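Local coordinates for protein putative 4-Hydroxy-2-oxoglutarate aldolase / 2-dehydro-3-deoxyphosphogluconate aldolase (Yersinia enterocolitica, PDB 3LM7) that is a putative aldolase of the KDGP aldolase family, built on a TIM-barrel-type alternation of beta strands and alpha helices, at residues A[80-83]-A[84-88]; A[104-107]-A[108-111]; A[51-54]-A[55-59]. All blocks are in the same frame, centred on the assembly; numbering follows the deposited sequence.

Contact 1: residues A[80-83]-A[84-88]; sequences SVMV and SQISQ
Helix 80-90, the connecting helix of the beta-alpha-beta unit formed with strands 68-71 and 94-95, brings Val83 and Ser87 together over a single turn. Val83 O takes two hydrogen bonds from Ser87: the backbone N at 2.9 Å and the hydroxyl OG at 2.8 Å. The two donors arrive from opposite faces of the carbonyl plane, the hydroxyl lying well above it. With OG anti to its own carbonyl carbon (chi1 -60°), the Ser87 side chain is folded back along the helix, where its buried oxygen finds an acceptor and also passes Val83 CG1. Strands 68-71 and 94-95 cover this face through Val70 and Val95.

A second serine pair is joined through water. One water molecule donates to Ser80 OG at 3.0 Å and bonds Ser84 OG at 2.9 Å, and each hydroxyl has a further partner, Gln97 for Ser80 and Ser105 for Ser84.

Two further pairs meet by side-chain packing. Met82, present as selenomethionine, meets Ile86 obliquely, CG to CD1 4.0 Å, on the side turned to helix 50-63. Val81 and Gln85 lie side by side, pointing the same way, Val81 on the exposed flank, and CG1 of Val81 lies 3.4 Å from the amide NE2 of Gln85. The regular helix bonds run alongside, the straightest being Ile86 N to Met82 O at 2.8 Å (176° at the hydrogen). A serine hydroxyl returned to the carbonyl four residues earlier, as in Ser87, is a common feature of alpha helices; here it lies on the face that packs against the strands of a beta-alpha-beta unit.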
loop_
_atom_site.group_PDB
_atom_site.type_symbol
_atom_site.label_atom_id
_atom_site.label_comp_id
_atom_site.label_asym_id
_atom_site.label_seq_id
_atom_site.Cartn_x
_atom_site.Cartn_y
_atom_site.Cartn_z
ATOM N N SER A 80 12.080 26.271 5.269
ATOM C CA SER A 80 10.716 25.676 5.296
ATOM C C SER A 80 9.602 26.509 4.644
ATOM O O SER A 80 8.806 25.999 3.866
ATOM C CB SER A 80 10.307 25.238 6.722
ATOM O OG SER A 80 8.940 24.777 6.720
ATOM N N VAL A 81 9.558 27.809 4.936
ATOM C CA VAL A 81 8.517 28.637 4.346
ATOM C C VAL A 81 8.754 28.788 2.825
ATOM O O VAL A 81 7.810 28.745 2.026
ATOM C CB VAL A 81 8.501 30.038 5.035
ATOM C CG1 VAL A 81 7.732 31.134 4.149
ATOM C CG2 VAL A 81 7.940 29.890 6.494
HETATM N N MSE A 82 9.987 28.995 2.420
HETATM C CA MSE A 82 10.248 29.102 0.968
HETATM C C MSE A 82 9.864 27.817 0.235
HETATM O O MSE A 82 9.264 27.874 -0.825
HETATM C CB MSE A 82 11.709 29.406 0.720
HETATM C CG MSE A 82 11.974 30.087 -0.601
HETATM SE SE MSE A 82 13.935 30.105 -0.800
HETATM C CE MSE A 82 14.006 30.809 -2.557
ATOM N N VAL A 83 10.161 26.648 0.820
ATOM C CA VAL A 83 9.720 25.377 0.188
ATOM C C VAL A 83 8.202 25.312 0.033
ATOM O O VAL A 83 7.702 24.914 -1.022
ATOM C CB VAL A 83 10.281 24.128 0.930
ATOM C CG1 VAL A 83 9.579 22.869 0.464
ATOM C CG2 VAL A 83 11.803 24.027 0.585
ATOM N N SER A 84 7.448 25.776 1.037
ATOM C CA SER A 84 6.002 25.755 0.908
ATOM C C SER A 84 5.542 26.677 -0.233
ATOM O O SER A 84 4.614 26.349 -0.968
ATOM C CB SER A 84 5.304 26.223 2.209
ATOM O OG SER A 84 5.476 25.243 3.201
ATOM N N GLN A 85 6.153 27.856 -0.327
ATOM C CA GLN A 85 5.775 28.760 -1.404
ATOM C C GLN A 85 6.201 28.291 -2.778
ATOM O O GLN A 85 5.425 28.408 -3.753
ATOM C CB GLN A 85 6.276 30.171 -1.098
ATOM C CG GLN A 85 5.682 30.705 0.228
ATOM C CD GLN A 85 6.412 31.969 0.684
ATOM O OE1 GLN A 85 7.417 32.321 0.120
ATOM N NE2 GLN A 85 5.907 32.626 1.715
ATOM N N ILE A 86 7.433 27.798 -2.900
ATOM C CA ILE A 86 7.874 27.228 -4.158
ATOM C C ILE A 86 6.939 26.089 -4.592
ATOM O O ILE A 86 6.502 26.008 -5.768
ATOM C CB ILE A 86 9.277 26.675 -4.040
ATOM C CG1 ILE A 86 10.283 27.798 -3.859
ATOM C CG2 ILE A 86 9.664 25.814 -5.280
ATOM C CD1 ILE A 86 11.703 27.294 -3.433
ATOM N N SER A 87 6.640 25.184 -3.663
ATOM C CA SER A 87 5.861 23.945 -4.007
ATOM C C SER A 87 4.446 24.269 -4.470
ATOM O O SER A 87 3.924 23.613 -5.346
ATOM C CB SER A 87 5.877 22.940 -2.831
ATOM O OG SER A 87 7.227 22.563 -2.515
ATOM N N GLN A 88 3.822 25.279 -3.869
ATOM C CA GLN A 88 2.504 25.772 -4.303
ATOM C C GLN A 88 2.467 26.012 -5.821
ATOM O O GLN A 88 1.516 25.581 -6.508
ATOM C CB GLN A 88 2.173 27.111 -3.605
ATOM C CG GLN A 88 0.837 27.653 -4.031
ATOM C CD GLN A 88 0.426 28.846 -3.278
ATOM O OE1 GLN A 88 1.249 29.575 -2.760
ATOM N NE2 GLN A 88 -0.862 29.034 -3.153
HETATM O O HOH W 1 6.332 26.084 5.876
#

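Contact 2: residues A[104-107]-A[108-111]; sequences ASRA and LLGQ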
loop_
_atom_site.group_PDB
_atom_site.type_symbol
_atom_site.label_atom_id
_atom_site.label_comp_id
_atom_site.label_asym_id
_atom_site.label_seq_id
_atom_site.Cartn_x
_atom_site.Cartn_y
_atom_site.Cartn_z
ATOM N N ALA A 104 1.341 23.683 6.354
ATOM C CA ALA A 104 1.279 24.777 5.341
ATOM C C ALA A 104 1.552 24.258 3.925
ATOM O O ALA A 104 0.963 24.757 2.967
ATOM C CB ALA A 104 2.297 25.882 5.694
ATOM N N SER A 105 2.487 23.319 3.756
ATOM C CA SER A 105 2.824 22.881 2.374
ATOM C C SER A 105 1.644 22.153 1.799
ATOM O O SER A 105 1.271 22.339 0.642
ATOM C CB SER A 105 4.080 21.959 2.340
ATOM O OG SER A 105 5.268 22.726 2.448
ATOM N N ARG A 106 1.047 21.265 2.580
ATOM C CA ARG A 106 -0.066 20.542 1.999
ATOM C C ARG A 106 -1.202 21.504 1.627
ATOM O O ARG A 106 -1.863 21.354 0.569
ATOM C CB ARG A 106 -0.549 19.443 2.935
ATOM C CG ARG A 106 -1.926 18.843 2.580
ATOM C CD ARG A 106 -1.817 18.030 1.210
ATOM N NE ARG A 106 -0.872 16.915 1.454
ATOM C CZ ARG A 106 -0.055 16.376 0.568
ATOM N NH1 ARG A 106 -0.123 16.773 -0.692
ATOM N NH2 ARG A 106 0.762 15.347 0.934
ATOM N N ALA A 107 -1.478 22.444 2.507
ATOM C CA ALA A 107 -2.557 23.388 2.257
ATOM C C ALA A 107 -2.253 24.215 1.010
ATOM O O ALA A 107 -3.179 24.393 0.207
ATOM C CB ALA A 107 -2.759 24.330 3.442
ATOM N N LEU A 108 -1.023 24.730 0.847
ATOM C CA LEU A 108 -0.713 25.507 -0.356
ATOM C C LEU A 108 -0.631 24.642 -1.629
ATOM O O LEU A 108 -0.883 25.134 -2.737
ATOM C CB LEU A 108 0.571 26.288 -0.192
ATOM C CG LEU A 108 0.451 27.380 0.924
ATOM C CD1 LEU A 108 1.765 28.154 0.935
ATOM C CD2 LEU A 108 -0.834 28.359 0.737
ATOM N N LEU A 109 -0.344 23.346 -1.495
ATOM C CA LEU A 109 -0.361 22.472 -2.668
ATOM C C LEU A 109 -1.767 22.347 -3.214
ATOM O O LEU A 109 -1.965 22.267 -4.460
ATOM C CB LEU A 109 0.211 21.058 -2.350
ATOM C CG LEU A 109 1.749 20.981 -2.319
ATOM C CD1 LEU A 109 2.211 19.684 -1.549
ATOM C CD2 LEU A 109 2.318 20.965 -3.762
ATOM N N GLY A 110 -2.746 22.318 -2.311
ATOM C CA GLY A 110 -4.158 22.294 -2.721
ATOM C C GLY A 110 -4.627 20.915 -3.206
ATOM O O GLY A 110 -5.722 20.788 -3.755
ATOM N N GLN A 111 -3.830 19.872 -3.005
ATOM C CA GLN A 111 -4.239 18.506 -3.388
ATOM C C GLN A 111 -3.364 17.577 -2.524
ATOM O O GLN A 111 -2.323 18.006 -1.958
ATOM C CB GLN A 111 -4.089 18.192 -4.948
ATOM C CG GLN A 111 -2.860 18.846 -5.628
ATOM C CD GLN A 111 -1.502 18.119 -5.323
ATOM O OE1 GLN A 111 -1.459 17.027 -4.843
ATOM N NE2 GLN A 111 -0.430 18.772 -5.627
#
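Arg106 meets Gln111 where helix 102-109 ends, by curling its side chain forward past the last turn. From CB the chain leaves with CG anti to the backbone N, then bends twice, at chi2 (68°) and chi3 (63°), which swings the remaining atoms toward the residues that follow the helix. CD is the first to arrive, 3.2 Å from Gln111 O. NE turns to another acceptor, Gly158 O. At the tip NH1 donates to Gln111 O over 2.8 Å, on a lone pair in the carbonyl plane, with 150° at the hydrogen; the oxygen sits at the guanidinium edge, tilted somewhat from its plane. NH1 also donates to Thr114 O. Obliquely to the same group, CD1 of Leu109 comes within 3.8 Å of NH1, and Leu109 itself packs on Val95 and Val116 of the neighbouring strands.

The backbone supplies the frame for this reach. Leu108 N bonds Ala104 O at 2.9 Å and Leu109 N bonds Ser105 O at 2.9 Å, while Gly110 N gives a longer bond to Arg106 O at 3.2 Å. Gly110 then departs from helical geometry with positive phi, and the extended Gln111 that follows has its carbonyl within reach of NH1. Gln111 NE2 donates to Thr114 OG1 and Gln91 OE1.

Main-chain oxygens thus accept from both NE and NH1 of this buried guanidinium. The arginine therefore ties the helix end to the loop leading into strand 115-120, and its charge probably polarises the carbonyls it grips, strengthening their hold on a group with little access to solvent.

Contact 3: residues A[51-54]-A[55-59]; sequences DSAV and KDMRE
Val54 and Arg58 form the closest side-chain pairing on this part of helix 50-63, an apolar methyl laid against a charged flat group. CG1 of Val54 sits over the centre of one guanidinium face, 3.4 Å from CZ and 3.5 Å from NH1. The two side chains run alongside each other in the same direction, and the arginine is extended from CG to NE, which carries its planar tip up beside the valine. Such packing uses a face and leaves the N-H groups at the edges; NH2 gives a weak hydrogen bond to Gln89 O of helix 80-90.

Apolar contact of a lighter kind joins Ala53 to Met57, a selenomethionine in the model, with CB and CE 4.4 Å apart. CG of Met57, beside the backbone N and anti to the carbonyl carbon (chi1 -64°), passes 3.1 Å from Ala53 O before the extended chain continues toward the inner side. Leu68 and Val70 of strand 68-71 and Ile86 of helix 80-90 meet it there.

Hydrogen bonding across the pair of segments belongs to the backbone. Lys55 N to Asp51 O measures 2.9 Å, Asp56 N to Ser52 O 3.0 Å, and Arg58 N to Val54 O 2.8 Å.

The carboxylate of Asp56 has partners beyond the two segments: OD1 forms a salt bridge with Lys24 NZ, and OD2 a hydrogen bond with Tyr47 OH. Ala53, Val54 and Met57 thus make up the buried side, while Arg58 combines both characters, one flat face covering the valine and its charge remaining at an exposed position.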
loop_
_atom_site.group_PDB
_atom_site.type_symbol
_atom_site.label_atom_id
_atom_site.label_comp_id
_atom_site.label_asym_id
_atom_site.label_seq_id
_atom_site.Cartn_x
_atom_site.Cartn_y
_atom_site.Cartn_z
ATOM N N ASP A 51 10.404 33.361 -6.945
ATOM C CA ASP A 51 10.169 33.369 -8.391
ATOM C C ASP A 51 11.249 32.656 -9.203
ATOM O O ASP A 51 10.922 31.882 -10.104
ATOM C CB ASP A 51 10.013 34.794 -8.922
ATOM C CG ASP A 51 8.733 35.433 -8.471
ATOM O OD1 ASP A 51 7.709 34.702 -8.377
ATOM O OD2 ASP A 51 8.769 36.675 -8.267
ATOM N N SER A 52 12.513 32.898 -8.844
ATOM C CA SER A 52 13.644 32.281 -9.547
ATOM C C SER A 52 13.690 30.793 -9.303
ATOM O O SER A 52 13.928 30.036 -10.237
ATOM C CB SER A 52 14.985 32.915 -9.154
ATOM O OG SER A 52 15.167 32.928 -7.740
ATOM N N ALA A 53 13.474 30.371 -8.056
ATOM C CA ALA A 53 13.375 28.929 -7.764
ATOM C C ALA A 53 12.239 28.260 -8.589
ATOM O O ALA A 53 12.432 27.194 -9.181
ATOM C CB ALA A 53 13.205 28.701 -6.237
ATOM N N VAL A 54 11.056 28.883 -8.619
ATOM C CA VAL A 54 9.932 28.337 -9.365
ATOM C C VAL A 54 10.326 28.186 -10.836
ATOM O O VAL A 54 10.212 27.111 -11.412
ATOM C CB VAL A 54 8.684 29.242 -9.217
ATOM C CG1 VAL A 54 7.571 28.775 -10.207
ATOM C CG2 VAL A 54 8.194 29.199 -7.738
ATOM N N LYS A 55 10.808 29.277 -11.438
ATOM C CA LYS A 55 11.210 29.274 -12.852
ATOM C C LYS A 55 12.188 28.116 -13.107
ATOM O O LYS A 55 11.978 27.292 -13.989
ATOM C CB LYS A 55 11.889 30.635 -13.138
ATOM C CG LYS A 55 11.662 31.171 -14.535
ATOM C CD LYS A 55 12.299 32.573 -14.692
ATOM C CE LYS A 55 12.198 33.040 -16.146
ATOM N NZ LYS A 55 12.128 31.837 -17.064
ATOM N N ASP A 56 13.243 28.013 -12.294
ATOM C CA ASP A 56 14.274 27.056 -12.594
ATOM C C ASP A 56 13.776 25.640 -12.405
ATOM O O ASP A 56 14.089 24.757 -13.199
ATOM C CB ASP A 56 15.535 27.291 -11.766
ATOM C CG ASP A 56 16.801 26.720 -12.466
ATOM O OD1 ASP A 56 16.977 27.069 -13.640
ATOM O OD2 ASP A 56 17.604 25.974 -11.849
HETATM N N MSE A 57 13.026 25.414 -11.322
HETATM C CA MSE A 57 12.485 24.082 -11.052
HETATM C C MSE A 57 11.425 23.637 -12.080
HETATM O O MSE A 57 11.329 22.470 -12.400
HETATM C CB MSE A 57 11.918 24.026 -9.593
HETATM C CG MSE A 57 13.047 24.232 -8.592
HETATM SE SE MSE A 57 12.375 23.732 -6.836
HETATM C CE MSE A 57 13.847 24.394 -5.735
ATOM N N ARG A 58 10.662 24.581 -12.634
ATOM C CA ARG A 58 9.805 24.253 -13.774
ATOM C C ARG A 58 10.631 23.775 -14.975
ATOM O O ARG A 58 10.248 22.837 -15.676
ATOM C CB ARG A 58 8.948 25.467 -14.155
ATOM C CG ARG A 58 7.691 25.476 -13.338
ATOM C CD ARG A 58 6.974 26.799 -13.544
ATOM N NE ARG A 58 5.770 26.928 -12.739
ATOM C CZ ARG A 58 5.165 28.109 -12.552
ATOM N NH1 ARG A 58 5.657 29.221 -13.135
ATOM N NH2 ARG A 58 4.040 28.184 -11.851
ATOM N N GLU A 59 11.795 24.375 -15.196
ATOM C CA GLU A 59 12.641 23.872 -16.276
ATOM C C GLU A 59 13.121 22.415 -16.005
ATOM O O GLU A 59 13.110 21.578 -16.911
ATOM C CB GLU A 59 13.840 24.826 -16.503
ATOM C CG GLU A 59 13.465 26.226 -16.913
ATOM C CD GLU A 59 14.705 27.140 -17.148
ATOM O OE1 GLU A 59 15.750 26.640 -17.590
ATOM O OE2 GLU A 59 14.590 28.345 -16.886
#

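Taken together, the three contacts sample successive connecting helices of one beta/alpha framework, and along the chain they run contact 3, contact 1, contact 2. Their helices, 50-63, 80-90 and 102-109, each link neighbouring strands of the same parallel sheet. Contact 1 lies between the other two in space: its centre is about 9 Å from that of contact 2 and about 12 Å from that of contact 3, whereas contacts 2 and 3 do not touch. A probable hydrogen bond between Ser84 and Ser105 marks the first junction, and Ile86 packing on Ala53 and Met57 the second. Sequence order thus becomes side-by-side helix order around the barrel.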